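Local coordinates for protein separin (Saccharomyces cerevisiae, PDB 5U1T) that cleaves the Scc1 subunit of cohesin at the onset of anaphase as a caspase-like cysteine protease, which securin holds inactive for most of the cell cycle, at residues V642-N647 against K679-L684; V735-I740 against Q782-A787. One frame throughout, in Å; residues are numbered along the deposited sequence.

Contact 1: residues V642-N647 against K679-L684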
ATOM      1  N   VAL A 642     -19.366  -7.904   5.735  1.00 73.93           N
ATOM      2  CA  VAL A 642     -19.903  -7.011   4.708  1.00 69.95           C
ATOM      3  C   VAL A 642     -19.267  -5.599   4.667  1.00 71.42           C
ATOM      4  O   VAL A 642     -19.172  -5.003   3.593  1.00 73.70           O
ATOM      5  CB  VAL A 642     -21.444  -6.879   4.862  1.00 70.75           C
ATOM      6  CG1 VAL A 642     -22.003  -5.778   3.972  1.00 71.25           C
ATOM      7  CG2 VAL A 642     -22.113  -8.196   4.532  1.00 68.04           C
ATOM      8  N   PRO A 643     -18.830  -5.055   5.819  1.00 71.08           N
ATOM      9  CA  PRO A 643     -17.980  -3.857   5.713  1.00 70.77           C
ATOM     10  C   PRO A 643     -16.780  -4.030   4.773  1.00 73.29           C
ATOM     11  O   PRO A 643     -16.339  -3.063   4.136  1.00 76.19           O
ATOM     12  CB  PRO A 643     -17.495  -3.644   7.154  1.00 76.46           C
ATOM     13  CG  PRO A 643     -18.629  -4.151   7.986  1.00 81.04           C
ATOM     14  CD  PRO A 643     -19.258  -5.298   7.213  1.00 73.64           C
ATOM     15  N   TYR A 644     -16.246  -5.244   4.691  1.00 71.24           N
ATOM     16  CA  TYR A 644     -15.115  -5.483   3.812  1.00 66.53           C
ATOM     17  C   TYR A 644     -15.578  -5.611   2.379  1.00 69.13           C
ATOM     18  O   TYR A 644     -14.891  -5.161   1.459  1.00 70.96           O
ATOM     19  CB  TYR A 644     -14.345  -6.732   4.213  1.00 63.62           C
ATOM     20  CG  TYR A 644     -13.527  -6.562   5.462  1.00 65.20           C
ATOM     21  CD1 TYR A 644     -14.110  -6.713   6.715  1.00 63.47           C
ATOM     22  CD2 TYR A 644     -12.178  -6.275   5.392  1.00 55.15           C
ATOM     23  CE1 TYR A 644     -13.376  -6.569   7.859  1.00 59.17           C
ATOM     24  CE2 TYR A 644     -11.434  -6.132   6.528  1.00 61.96           C
ATOM     25  CZ  TYR A 644     -12.038  -6.283   7.762  1.00 66.99           C
ATOM     26  OH  TYR A 644     -11.301  -6.150   8.918  1.00 77.47           O
ATOM     27  N   ALA A 645     -16.731  -6.236   2.182  1.00 60.77           N
ATOM     28  CA  ALA A 645     -17.241  -6.361   0.837  1.00 62.62           C
ATOM     29  C   ALA A 645     -17.534  -4.958   0.307  1.00 66.79           C
ATOM     30  O   ALA A 645     -17.229  -4.665  -0.835  1.00 68.48           O
ATOM     31  CB  ALA A 645     -18.464  -7.238   0.801  1.00 56.65           C
ATOM     32  N   ASP A 646     -18.079  -4.084   1.150  1.00 68.03           N
ATOM     33  CA  ASP A 646     -18.455  -2.739   0.719  1.00 67.08           C
ATOM     34  C   ASP A 646     -17.230  -1.901   0.342  1.00 69.23           C
ATOM     35  O   ASP A 646     -17.198  -1.325  -0.742  1.00 71.35           O
ATOM     36  CB  ASP A 646     -19.283  -2.027   1.799  1.00 66.28           C
ATOM     37  CG  ASP A 646     -20.775  -2.363   1.705  1.00 71.72           C
ATOM     38  OD1 ASP A 646     -21.179  -2.924   0.666  1.00 71.57           O
ATOM     39  OD2 ASP A 646     -21.554  -2.073   2.650  1.00 75.30           O
ATOM     40  N   ASN A 647     -16.225  -1.846   1.215  1.00 68.75           N
ATOM     41  CA  ASN A 647     -14.970  -1.169   0.903  1.00 63.48           C
ATOM     42  C   ASN A 647     -14.316  -1.704  -0.367  1.00 69.67           C
ATOM     43  O   ASN A 647     -13.817  -0.930  -1.192  1.00 74.62           O
ATOM     44  CB  ASN A 647     -13.981  -1.289   2.075  1.00 68.65           C
ATOM     45  CG  ASN A 647     -12.514  -0.918   1.685  1.00 72.52           C
ATOM     46  OD1 ASN A 647     -11.852  -1.634   0.919  1.00 72.65           O
ATOM     47  ND2 ASN A 647     -12.000   0.171   2.261  1.00 63.49           N
ATOM     48  N   LYS A 679     -15.651   1.031  15.604  1.00 83.93           N
ATOM     49  CA  LYS A 679     -14.353   0.661  16.150  1.00 82.23           C
ATOM     50  C   LYS A 679     -13.289   1.057  15.146  1.00 77.57           C
ATOM     51  O   LYS A 679     -13.589   1.243  13.964  1.00 75.18           O
ATOM     52  CB  LYS A 679     -14.263  -0.835  16.463  1.00 89.79           C
ATOM     53  CG  LYS A 679     -13.171  -1.172  17.480  1.00 91.20           C
ATOM     54  CD  LYS A 679     -12.847  -2.667  17.490  1.00103.43           C
ATOM     55  CE  LYS A 679     -12.154  -3.086  16.185  1.00 95.45           C
ATOM     56  NZ  LYS A 679     -10.945  -2.250  15.936  1.00 85.93           N
ATOM     57  N   ILE A 680     -12.051   1.168  15.620  1.00 77.28           N
ATOM     58  CA  ILE A 680     -10.969   1.765  14.840  1.00 78.37           C
ATOM     59  C   ILE A 680     -10.707   0.989  13.560  1.00 77.84           C
ATOM     60  O   ILE A 680     -10.273   1.565  12.562  1.00 78.02           O
ATOM     61  CB  ILE A 680      -9.651   1.861  15.652  1.00 78.56           C
ATOM     62  CG1 ILE A 680      -9.938   2.323  17.079  1.00 88.06           C
ATOM     63  CG2 ILE A 680      -8.689   2.842  15.000  1.00 71.16           C
ATOM     64  CD1 ILE A 680     -10.738   3.606  17.151  1.00 90.46           C
ATOM     65  N   GLU A 681     -10.985  -0.312  13.577  1.00 77.39           N
ATOM     66  CA  GLU A 681     -10.758  -1.120  12.388  1.00 78.23           C
ATOM     67  C   GLU A 681     -11.780  -0.815  11.290  1.00 79.66           C
ATOM     68  O   GLU A 681     -11.427  -0.714  10.116  1.00 77.90           O
ATOM     69  CB  GLU A 681     -10.774  -2.612  12.719  1.00 80.22           C
ATOM     70  CG  GLU A 681      -9.590  -3.331  12.098  1.00 85.42           C
ATOM     71  CD  GLU A 681      -9.791  -4.838  11.920  1.00101.80           C
ATOM     72  OE1 GLU A 681     -10.525  -5.478  12.734  1.00107.46           O
ATOM     73  OE2 GLU A 681      -9.187  -5.380  10.953  1.00100.83           O
ATOM     74  N   GLN A 682     -13.043  -0.657  11.666  1.00 73.85           N
ATOM     75  CA  GLN A 682     -14.059  -0.360  10.681  1.00 71.69           C
ATOM     76  C   GLN A 682     -13.919   1.066  10.156  1.00 70.67           C
ATOM     77  O   GLN A 682     -14.214   1.338   8.999  1.00 68.82           O
ATOM     78  CB  GLN A 682     -15.447  -0.586  11.269  1.00 77.62           C
ATOM     79  CG  GLN A 682     -15.952  -1.999  11.047  1.00 85.06           C
ATOM     80  CD  GLN A 682     -15.101  -3.062  11.760  1.00 94.33           C
ATOM     81  OE1 GLN A 682     -14.840  -2.971  12.976  1.00 91.15           O
ATOM     82  NE2 GLN A 682     -14.664  -4.081  11.001  1.00 93.46           N
ATOM     83  N   ALA A 683     -13.460   1.972  11.012  1.00 75.56           N
ATOM     84  CA  ALA A 683     -13.287   3.369  10.635  1.00 68.66           C
ATOM     85  C   ALA A 683     -12.118   3.514   9.675  1.00 70.39           C
ATOM     86  O   ALA A 683     -12.163   4.308   8.736  1.00 67.54           O
ATOM     87  CB  ALA A 683     -13.074   4.226  11.861  1.00 67.62           C
ATOM     88  N   LEU A 684     -11.063   2.744   9.923  1.00 70.25           N
ATOM     89  CA  LEU A 684      -9.935   2.711   9.016  1.00 62.09           C
ATOM     90  C   LEU A 684     -10.415   2.207   7.669  1.00 67.13           C
ATOM     91  O   LEU A 684     -10.035   2.729   6.615  1.00 69.23           O
ATOM     92  CB  LEU A 684      -8.816   1.830   9.565  1.00 59.10           C
ATOM     93  CG  LEU A 684      -7.813   2.482  10.526  1.00 62.54           C
ATOM     94  CD1 LEU A 684      -6.983   1.416  11.240  1.00 66.76           C
ATOM     95  CD2 LEU A 684      -6.900   3.466   9.806  1.00 57.44           C
TER

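Contact 2: residues V735-I740 against Q782-A787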
ATOM      1  N   VAL A 735      -3.047   2.501  10.687  1.00 65.01           N
ATOM      2  CA  VAL A 735      -3.216   3.955  10.786  1.00 62.99           C
ATOM      3  C   VAL A 735      -2.171   4.695   9.929  1.00 59.77           C
ATOM      4  O   VAL A 735      -2.504   5.594   9.156  1.00 55.06           O
ATOM      5  CB  VAL A 735      -3.132   4.433  12.273  1.00 63.18           C
ATOM      6  CG1 VAL A 735      -2.813   5.907  12.372  1.00 63.40           C
ATOM      7  CG2 VAL A 735      -4.428   4.126  13.013  1.00 64.55           C
ATOM      8  N   ILE A 736      -0.910   4.306  10.065  1.00 61.05           N
ATOM      9  CA  ILE A 736       0.155   4.935   9.310  1.00 60.29           C
ATOM     10  C   ILE A 736      -0.098   4.736   7.828  1.00 60.97           C
ATOM     11  O   ILE A 736       0.049   5.663   7.046  1.00 60.35           O
ATOM     12  CB  ILE A 736       1.539   4.378   9.686  1.00 61.44           C
ATOM     13  CG1 ILE A 736       1.818   4.594  11.173  1.00 63.29           C
ATOM     14  CG2 ILE A 736       2.618   5.063   8.889  1.00 56.88           C
ATOM     15  CD1 ILE A 736       3.186   4.079  11.614  1.00 69.71           C
ATOM     16  N   LEU A 737      -0.499   3.527   7.447  1.00 62.46           N
ATOM     17  CA  LEU A 737      -0.833   3.245   6.052  1.00 58.61           C
ATOM     18  C   LEU A 737      -1.974   4.128   5.542  1.00 55.99           C
ATOM     19  O   LEU A 737      -1.970   4.525   4.381  1.00 57.27           O
ATOM     20  CB  LEU A 737      -1.201   1.775   5.866  1.00 56.90           C
ATOM     21  CG  LEU A 737      -0.074   0.759   6.024  1.00 60.71           C
ATOM     22  CD1 LEU A 737      -0.643  -0.652   6.022  1.00 60.21           C
ATOM     23  CD2 LEU A 737       0.978   0.914   4.943  1.00 57.64           C
ATOM     24  N   LEU A 738      -2.947   4.428   6.403  1.00 56.90           N
ATOM     25  CA  LEU A 738      -4.050   5.303   6.015  1.00 59.28           C
ATOM     26  C   LEU A 738      -3.516   6.680   5.645  1.00 62.76           C
ATOM     27  O   LEU A 738      -3.891   7.262   4.622  1.00 58.88           O
ATOM     28  CB  LEU A 738      -5.083   5.436   7.140  1.00 51.57           C
ATOM     29  CG  LEU A 738      -6.211   6.424   6.846  1.00 48.54           C
ATOM     30  CD1 LEU A 738      -7.203   5.823   5.878  1.00 50.34           C
ATOM     31  CD2 LEU A 738      -6.889   6.896   8.111  1.00 52.22           C
ATOM     32  N   ASN A 739      -2.636   7.194   6.497  1.00 58.31           N
ATOM     33  CA  ASN A 739      -2.103   8.531   6.323  1.00 59.46           C
ATOM     34  C   ASN A 739      -1.139   8.579   5.150  1.00 61.63           C
ATOM     35  O   ASN A 739      -0.989   9.606   4.516  1.00 63.75           O
ATOM     36  CB  ASN A 739      -1.431   9.010   7.609  1.00 56.73           C
ATOM     37  CG  ASN A 739      -2.443   9.426   8.681  1.00 60.05           C
ATOM     38  OD1 ASN A 739      -2.982   8.582   9.401  1.00 65.13           O
ATOM     39  ND2 ASN A 739      -2.688  10.724   8.804  1.00 55.72           N
ATOM     40  N   ILE A 740      -0.497   7.458   4.858  1.00 61.38           N
ATOM     41  CA  ILE A 740       0.353   7.359   3.691  1.00 59.27           C
ATOM     42  C   ILE A 740      -0.506   7.506   2.439  1.00 60.88           C
ATOM     43  O   ILE A 740      -0.187   8.271   1.522  1.00 59.00           O
ATOM     44  CB  ILE A 740       1.118   6.027   3.668  1.00 58.61           C
ATOM     45  CG1 ILE A 740       2.242   6.060   4.715  1.00 62.41           C
ATOM     46  CG2 ILE A 740       1.641   5.728   2.269  1.00 53.35           C
ATOM     47  CD1 ILE A 740       3.044   4.765   4.863  1.00 60.59           C
ATOM     48  N   GLN A 782       0.841  -9.850   6.049  1.00 55.56           N
ATOM     49  CA  GLN A 782       0.635  -9.930   4.614  1.00 50.67           C
ATOM     50  C   GLN A 782      -0.223  -8.801   4.067  1.00 53.95           C
ATOM     51  O   GLN A 782       0.191  -8.137   3.125  1.00 54.65           O
ATOM     52  CB  GLN A 782      -0.003 -11.261   4.234  1.00 52.61           C
ATOM     53  CG  GLN A 782      -0.475 -11.334   2.780  1.00 51.45           C
ATOM     54  CD  GLN A 782       0.663 -11.509   1.777  1.00 51.95           C
ATOM     55  OE1 GLN A 782       1.797 -11.085   2.006  1.00 50.11           O
ATOM     56  NE2 GLN A 782       0.358 -12.143   0.658  1.00 51.61           N
ATOM     57  N   GLY A 783      -1.396  -8.575   4.658  1.00 55.85           N
ATOM     58  CA  GLY A 783      -2.298  -7.521   4.207  1.00 49.54           C
ATOM     59  C   GLY A 783      -1.677  -6.125   4.228  1.00 55.00           C
ATOM     60  O   GLY A 783      -1.831  -5.327   3.292  1.00 59.52           O
ATOM     61  N   SER A 784      -0.952  -5.824   5.292  1.00 51.63           N
ATOM     62  CA  SER A 784      -0.270  -4.555   5.391  1.00 56.73           C
ATOM     63  C   SER A 784       0.968  -4.484   4.491  1.00 54.72           C
ATOM     64  O   SER A 784       1.334  -3.415   4.036  1.00 55.75           O
ATOM     65  CB  SER A 784       0.108  -4.287   6.842  1.00 53.56           C
ATOM     66  OG  SER A 784      -0.982  -3.676   7.496  1.00 59.66           O
ATOM     67  N   ARG A 785       1.616  -5.613   4.231  1.00 54.97           N
ATOM     68  CA  ARG A 785       2.800  -5.594   3.388  1.00 52.28           C
ATOM     69  C   ARG A 785       2.391  -5.250   1.956  1.00 54.75           C
ATOM     70  O   ARG A 785       3.078  -4.501   1.265  1.00 51.76           O
ATOM     71  CB  ARG A 785       3.541  -6.931   3.443  1.00 48.93           C
ATOM     72  CG  ARG A 785       4.817  -6.934   2.653  1.00 50.86           C
ATOM     73  CD  ARG A 785       5.490  -8.263   2.711  1.00 50.62           C
ATOM     74  NE  ARG A 785       4.683  -9.325   2.143  1.00 49.02           N
ATOM     75  CZ  ARG A 785       4.833  -9.800   0.912  1.00 55.19           C
ATOM     76  NH1 ARG A 785       4.052 -10.774   0.476  1.00 58.27           N
ATOM     77  NH2 ARG A 785       5.762  -9.303   0.108  1.00 58.18           N
ATOM     78  N   LEU A 786       1.256  -5.792   1.525  1.00 51.56           N
ATOM     79  CA  LEU A 786       0.756  -5.545   0.193  1.00 49.38           C
ATOM     80  C   LEU A 786       0.282  -4.110   0.101  1.00 53.38           C
ATOM     81  O   LEU A 786       0.477  -3.462  -0.917  1.00 55.70           O
ATOM     82  CB  LEU A 786      -0.379  -6.516  -0.160  1.00 53.59           C
ATOM     83  CG  LEU A 786      -0.062  -8.010  -0.144  1.00 52.06           C
ATOM     84  CD1 LEU A 786      -1.318  -8.830  -0.392  1.00 47.54           C
ATOM     85  CD2 LEU A 786       1.044  -8.376  -1.128  1.00 45.13           C
ATOM     86  N   ALA A 787      -0.342  -3.617   1.167  1.00 55.91           N
ATOM     87  CA  ALA A 787      -0.824  -2.238   1.203  1.00 53.92           C
ATOM     88  C   ALA A 787       0.332  -1.285   0.944  1.00 57.72           C
ATOM     89  O   ALA A 787       0.239  -0.384   0.118  1.00 61.27           O
ATOM     90  CB  ALA A 787      -1.465  -1.924   2.536  1.00 51.47           C
TER

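Contact 1: residues V642-N647 against K679-L684
In the helical region of separase, Tyr644 near the start of helix 642-655 reaches across to Glu681 and Gln682 in the first turn of helix 680-689. The hydroxyl makes the nearest approach. Tyr644 OH lies 3.0 Å from Glu681 OE2, which sits at the ring edge, near the ring plane. The ring and carboxylate planes are 71° apart, and the two side chains cross at about a right angle. Tyr644 CG stands anti to its own carbonyl carbon (chi1 -73°), which sends the ring outward to Glu681. The same OE2 forms a salt bridge with Lys734 of helix 729-752, so the acid stands between two neighbouring helices. The two helix segments run nearly parallel, 17° apart, with axes 10.8 Å from each other. Helix 659-672 intervenes in the chain. Such side-by-side alignment of next-but-one helices is consistent with an alpha-solenoid. Gln682 adds loose packing: its CG lies 4.5 Å from Pro643 CB, and its NE2 is oblique to the Tyr644 ring, 4.2 Å from Tyr644 CE1. One turn on, Asn647 ND2 donates a hydrogen bond to the backbone O of Leu685. Leu685 also packs against Pro643 and Tyr644.

Contact 2: residues V735-I740 against Q782-A787
Leu737 of helix 729-752 meets Ser784 and Ala787 of helix 782-805. A single methyl, CD1, makes both approaches. The apolar pair is Leu737 CD1 with Ala787 CB, at 3.8 Å. The approach to Ser784 is a methyl against a hydroxyl, with Leu737 CD1 3.4 Å from Ser784 OG. Ser784 CB is also close, 3.8 Å from the same Leu737 CD1. The two partners are three residues apart, so they fall on one side of their helix, and the methyl reaches both at once. The leucine is extended (chi2 171°), which places CD1 far out from its own helix. The nearest CA atoms are those of Leu737 and Ala787, 7.3 Å apart.

This is helix-to-helix packing within the helical region, away from the probable catalytic cysteine, Cys1497. Helix 756-775 comes between the two helices in sequence. Its Leu773 also touches Leu737, so three successive helices meet at this leucine.

The polar interactions lie within 782-787, on a different side of the helix. The CB of Arg785 is directed away from 735-740. Arg785 NH1 donates to Gln782 OE1 at 2.7 Å. The bond uses a lone pair in the carbonyl plane, with an N-H...O angle of 154°. Arg785 NE adds a weak bond to the same OE1, at 3.4 Å. Arg785 NH2 donates to the backbone of the second protein chain of the assembly, probably securin. Gln782 packs on an aromatic side chain of that chain.

Overall arrangement
Followed from the N terminus, the chain reaches helix 642-655 after many earlier helices. It passes through helix 659-672 and returns at helix 680-689, where contact 1 closes a 31-residue, mostly helical connection. It then continues through helix 700-714 to helix 729-752. Contact 2 opens there and closes 41 residues on, at helix 782-805, after helix 756-775. The two contacts are in series: they neither nest nor cross. The centres of contact 1 and contact 2 are about 14 Å apart, and the contacts touch directly. Leu684 CD2 of contact 1 packs 3.8 Å from Leu738 CB of contact 2. Helix 680-689 therefore meets helix 729-752, and the pair join both contacts into one run of packed helices.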